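PDB 6LAC: carbonic anhydrase from Neosartorya fumigata, which probably catalyses the reversible hydration of carbon dioxide to hydrogencarbonate and a proton, using one zinc ion per subunit. Local coordinates for residues 90-96 with 131-136; 58-62 with 138-142. The protein carries 1 engineered substitution. All blocks are in the same frame, centred on the assembly; numbering follows the deposited sequence.

Contact 1 of 2, residues 90-96 with 131-136; sequences YGCHIAS and DRALVE. With ZN (zinc ion), chain C.
Tyr90 meets Arg132 over a ring face and Glu136 at the ring edge, at the start of the loop that carries the last zinc ligand, Cys92, of this beta-class carbonic anhydrase. With His89 closing strand 83-89, the run from His89 to Cys92 is the His-X-X-Cys zinc motif of the family, and the helix turn 131-136 backs it. The Arg132 guanidinium stacks over one face of the Tyr90 ring, planes 14° apart and centres 3.7 Å apart, a stacked cation-pi pair. Its chain bends at chi3, which folds the group over the ring while CB and CG run past CD1. At the ring's edge the phenol OH donates to Glu136 OE2 at 2.6 Å, reaching the carboxylate oxygen from its anti side. Stack and hydrogen bond together restrict the rotation of the ring. Both charged groups have second partners: Arg132 NH2 forms a salt bridge with Asp169, and Glu136 OE1 is hydrogen-bonded to Tyr9 OH.

Further along, the buried packing is made by aliphatic side chains of the helix against the loop, partly on its backbone. Val135 CG2 fits against Cys92 CB at 3.9 Å and against the Ala95 carbonyl oxygen, while Leu134 CD2 lies 3.6 Å from Ser96 N. The loose side is at Ser96 and Asp131, both partly exposed: Asp131 OD1 comes only within 3.5 Å of Ser96 CA, and its hydrogen bond goes to Gly97 N instead. Arg132 too is partly exposed, despite its stack.

Cys92 itself has SG anti to its own N (chi1 -169°), which puts it on the zinc ion at 2.3 Å. Cys34, Asp36 and His89 complete the metal site. Beyond Cys92 the chain makes an inverse gamma turn centred on Ala95, and Ala95 N donates to Cys92 SG, the metal-bound sulfur, over 3.3 Å with an N-H...S angle of 170°.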
# COMPACT_ATOMS: atom_id res chain seq x y z
N TYR A 90 9.39 10.58 -8.48
CA TYR A 90 9.18 11.78 -9.31
C TYR A 90 7.86 11.70 -10.08
O TYR A 90 7.52 10.64 -10.61
CB TYR A 90 10.39 12.05 -10.20
CG TYR A 90 11.68 12.27 -9.43
CD1 TYR A 90 11.83 13.32 -8.54
CD2 TYR A 90 12.77 11.46 -9.65
CE1 TYR A 90 13.01 13.51 -7.83
CE2 TYR A 90 13.96 11.63 -8.95
CZ TYR A 90 14.08 12.67 -8.07
OH TYR A 90 15.30 12.82 -7.44
N GLY A 91 7.20 12.84 -10.16
CA GLY A 91 5.89 12.95 -10.81
C GLY A 91 4.72 12.74 -9.89
O GLY A 91 3.56 12.76 -10.34
N CYS A 92 4.98 12.44 -8.62
CA CYS A 92 3.94 12.31 -7.57
C CYS A 92 2.92 13.43 -7.68
O CYS A 92 3.30 14.59 -7.73
CB CYS A 92 4.65 12.33 -6.23
SG CYS A 92 3.57 11.87 -4.84
N HIS A 93 1.64 13.14 -7.66
CA HIS A 93 0.57 14.15 -7.64
C HIS A 93 0.26 14.56 -6.23
O HIS A 93 -0.25 15.67 -5.96
CB HIS A 93 -0.69 13.66 -8.38
CG HIS A 93 -0.43 13.38 -9.80
ND1 HIS A 93 -0.43 14.36 -10.78
CD2 HIS A 93 -0.11 12.24 -10.43
CE1 HIS A 93 -0.13 13.81 -11.95
NE2 HIS A 93 0.07 12.52 -11.76
N ILE A 94 0.64 13.75 -5.24
CA ILE A 94 0.34 14.08 -3.83
C ILE A 94 1.44 15.02 -3.33
O ILE A 94 1.10 16.12 -2.78
CB ILE A 94 0.14 12.77 -3.04
CG1 ILE A 94 -1.10 12.02 -3.51
CG2 ILE A 94 0.09 13.06 -1.56
CD1 ILE A 94 -1.15 10.60 -3.04
N ALA A 95 2.72 14.66 -3.38
CA ALA A 95 3.84 15.55 -2.95
C ALA A 95 4.21 16.46 -4.11
O ALA A 95 5.19 16.22 -4.80
CB ALA A 95 5.00 14.77 -2.40
N SER A 96 3.34 17.43 -4.38
CA SER A 96 3.47 18.31 -5.57
C SER A 96 2.71 19.59 -5.31
O SER A 96 1.82 19.63 -4.45
CB SER A 96 3.02 17.68 -6.86
OG SER A 96 1.65 17.91 -7.15
N ASP A 131 8.70 20.52 -7.82
CA ASP A 131 7.92 19.31 -7.43
C ASP A 131 8.91 18.19 -7.17
O ASP A 131 8.71 17.45 -6.15
CB ASP A 131 6.99 18.89 -8.53
CG ASP A 131 5.76 19.77 -8.60
OD1 ASP A 131 5.40 20.42 -7.62
OD2 ASP A 131 5.10 19.67 -9.66
N ARG A 132 9.99 18.07 -7.91
CA ARG A 132 10.99 17.02 -7.67
C ARG A 132 11.65 17.24 -6.32
O ARG A 132 11.88 16.29 -5.59
CB ARG A 132 12.03 17.03 -8.79
CG ARG A 132 11.48 16.52 -10.12
CD ARG A 132 12.48 16.63 -11.22
NE ARG A 132 13.43 15.57 -11.22
CZ ARG A 132 13.27 14.39 -11.85
NH1 ARG A 132 12.15 14.07 -12.50
NH2 ARG A 132 14.24 13.53 -11.80
N ALA A 133 12.00 18.47 -5.99
CA ALA A 133 12.56 18.78 -4.66
C ALA A 133 11.56 18.43 -3.57
O ALA A 133 11.96 17.90 -2.54
CB ALA A 133 12.97 20.24 -4.64
N LEU A 134 10.28 18.71 -3.73
CA LEU A 134 9.30 18.40 -2.70
C LEU A 134 9.22 16.89 -2.52
O LEU A 134 9.17 16.40 -1.37
CB LEU A 134 7.95 18.96 -3.13
CG LEU A 134 6.93 19.05 -2.03
CD1 LEU A 134 7.38 19.98 -0.88
CD2 LEU A 134 5.61 19.56 -2.63
N VAL A 135 9.30 16.13 -3.59
CA VAL A 135 9.32 14.64 -3.45
C VAL A 135 10.51 14.24 -2.56
O VAL A 135 10.38 13.37 -1.69
CB VAL A 135 9.37 13.98 -4.82
CG1 VAL A 135 9.79 12.55 -4.76
CG2 VAL A 135 8.03 14.09 -5.53
N GLU A 136 11.69 14.76 -2.85
CA GLU A 136 12.93 14.39 -2.13
C GLU A 136 12.82 14.80 -0.67
O GLU A 136 13.20 14.03 0.23
CB GLU A 136 14.15 15.06 -2.78
CG GLU A 136 14.41 14.60 -4.20
CD GLU A 136 15.33 15.46 -5.04
OE1 GLU A 136 15.80 16.47 -4.49
OE2 GLU A 136 15.53 15.12 -6.24
ZN ZN C . 2.97 9.68 -5.29

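Contact 2 of 2, residues 58-62 with 138-142; sequences LGNMM and NVLEQ
The side-chain amides of Asn138 and Asn60 meet obliquely, their planes 50° apart and their ND2 atoms 3.6 Å from each other. Gly59 O lies almost exactly in the plane of the Asn138 amide and takes a hydrogen bond from ND2 at 2.9 Å; the N-H is bent away from it, at 135°, although ND2 sits in the plane of that carbonyl. Asn138 ND2 also donates to water 1, which accepts from Asn60 ND2 as well, so one water joins the two amides. At the oxygen end of Asn138, OD1 meets the methyl CE of Met61 at 3.7 Å.

One helical turn later Gln142 grips the backbone. Its chain folds at chi2, bringing the amide over Met61, with NE2 3.6 Å from Met61 CG. OE1 then accepts Met62 N at 2.9 Å, a straight bond (164°) whose donor stands above the amide C=O plane. Water 2 donates to Met62 O and accepts from Gln142 NE2, closing a ring that includes the Met62 backbone from N to O. Asn60 O is buried without a polar partner, packed 3.8 Å from Gln142 CG.

The amides of Asn138 and Gln142 tie down the loop after strand 52-57, whose Asn60 side chain lies close to Cys34 and His89, beside the zinc site of the beta-carbonic anhydrase fold.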
# COMPACT_ATOMS: atom_id res chain seq x y z
N LEU A 58 -0.82 7.13 0.85
CA LEU A 58 -0.79 8.50 0.30
C LEU A 58 0.57 9.13 0.54
O LEU A 58 0.98 9.28 1.69
CB LEU A 58 -1.86 9.35 0.98
CG LEU A 58 -3.31 8.93 0.77
CD1 LEU A 58 -4.22 9.76 1.67
CD2 LEU A 58 -3.70 9.08 -0.69
N GLY A 59 1.22 9.57 -0.51
CA GLY A 59 2.46 10.34 -0.39
C GLY A 59 3.62 9.55 0.18
O GLY A 59 4.61 10.19 0.57
N ASN A 60 3.57 8.24 0.24
CA ASN A 60 4.63 7.42 0.89
C ASN A 60 4.91 8.00 2.26
O ASN A 60 6.10 8.11 2.68
CB ASN A 60 5.90 7.23 0.04
CG ASN A 60 6.48 8.48 -0.57
OD1 ASN A 60 6.13 8.83 -1.70
ND2 ASN A 60 7.45 9.11 0.09
N MET A 61 3.87 8.34 3.00
CA MET A 61 3.96 8.88 4.35
C MET A 61 3.56 7.86 5.39
O MET A 61 2.82 6.92 5.11
CB MET A 61 3.07 10.12 4.52
CG MET A 61 3.42 11.25 3.58
SD MET A 61 2.45 12.67 4.09
CE MET A 61 2.77 13.71 2.67
N MET A 62 4.17 8.01 6.54
CA MET A 62 3.71 7.35 7.78
C MET A 62 3.29 8.46 8.74
O MET A 62 4.08 9.38 9.07
CB MET A 62 4.83 6.52 8.39
CG MET A 62 5.31 5.46 7.45
SD MET A 62 4.15 4.12 7.35
CE MET A 62 4.83 3.20 8.74
N ASN A 138 10.18 15.29 1.11
CA ASN A 138 9.19 14.45 1.81
C ASN A 138 9.86 13.14 2.22
O ASN A 138 9.63 12.68 3.32
CB ASN A 138 7.95 14.28 0.95
CG ASN A 138 6.87 13.48 1.60
OD1 ASN A 138 6.48 13.81 2.71
ND2 ASN A 138 6.42 12.44 0.89
N VAL A 139 10.61 12.52 1.32
CA VAL A 139 11.32 11.25 1.70
C VAL A 139 12.23 11.52 2.89
O VAL A 139 12.15 10.78 3.88
CB VAL A 139 12.10 10.66 0.53
CG1 VAL A 139 12.90 9.45 1.01
CG2 VAL A 139 11.17 10.23 -0.61
N LEU A 140 13.01 12.59 2.84
CA LEU A 140 13.97 12.85 3.95
C LEU A 140 13.20 13.05 5.23
O LEU A 140 13.61 12.50 6.27
CB LEU A 140 14.78 14.07 3.60
CG LEU A 140 15.86 13.89 2.54
CD1 LEU A 140 16.42 15.25 2.15
CD2 LEU A 140 16.96 12.95 3.01
N GLU A 141 12.13 13.83 5.21
CA GLU A 141 11.39 14.11 6.47
C GLU A 141 10.66 12.87 6.91
O GLU A 141 10.59 12.62 8.13
CB GLU A 141 10.50 15.34 6.27
CG GLU A 141 11.32 16.58 6.00
CD GLU A 141 11.81 17.40 7.18
OE1 GLU A 141 12.15 16.79 8.24
OE2 GLU A 141 11.85 18.66 7.04
N GLN A 142 10.14 12.04 6.03
CA GLN A 142 9.51 10.79 6.50
C GLN A 142 10.54 9.84 7.13
O GLN A 142 10.22 9.19 8.10
CB GLN A 142 8.80 10.09 5.34
CG GLN A 142 7.58 10.85 4.83
CD GLN A 142 6.53 11.02 5.88
OE1 GLN A 142 6.18 10.09 6.57
NE2 GLN A 142 5.96 12.22 6.00
O HOH W 1 8.03 11.76 -1.45
O HOH W 2 4.45 12.15 8.56

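In the fold
From the N terminus, the chain runs through strand 29-34, which brings in Cys34, and strand 52-57 to the loop 58-62. Contact 2 joins that loop to residues 138-142, closing a long excursion through helix 66-77, strand 83-89 and helix 107-117. Contact 1 closes a shorter one within it, from the loop 90-96 to residues 131-136, so the two nest without crossing. Both end on helix 127-148, at successive turns. That helix therefore braces two loops that follow parallel strands of the sheet, at the C-terminal ends of the strands, where the zinc ligands Cys34 and His89 lie. The loops also meet directly: Ile94 CD1 packs 3.6 Å from Gly59 N.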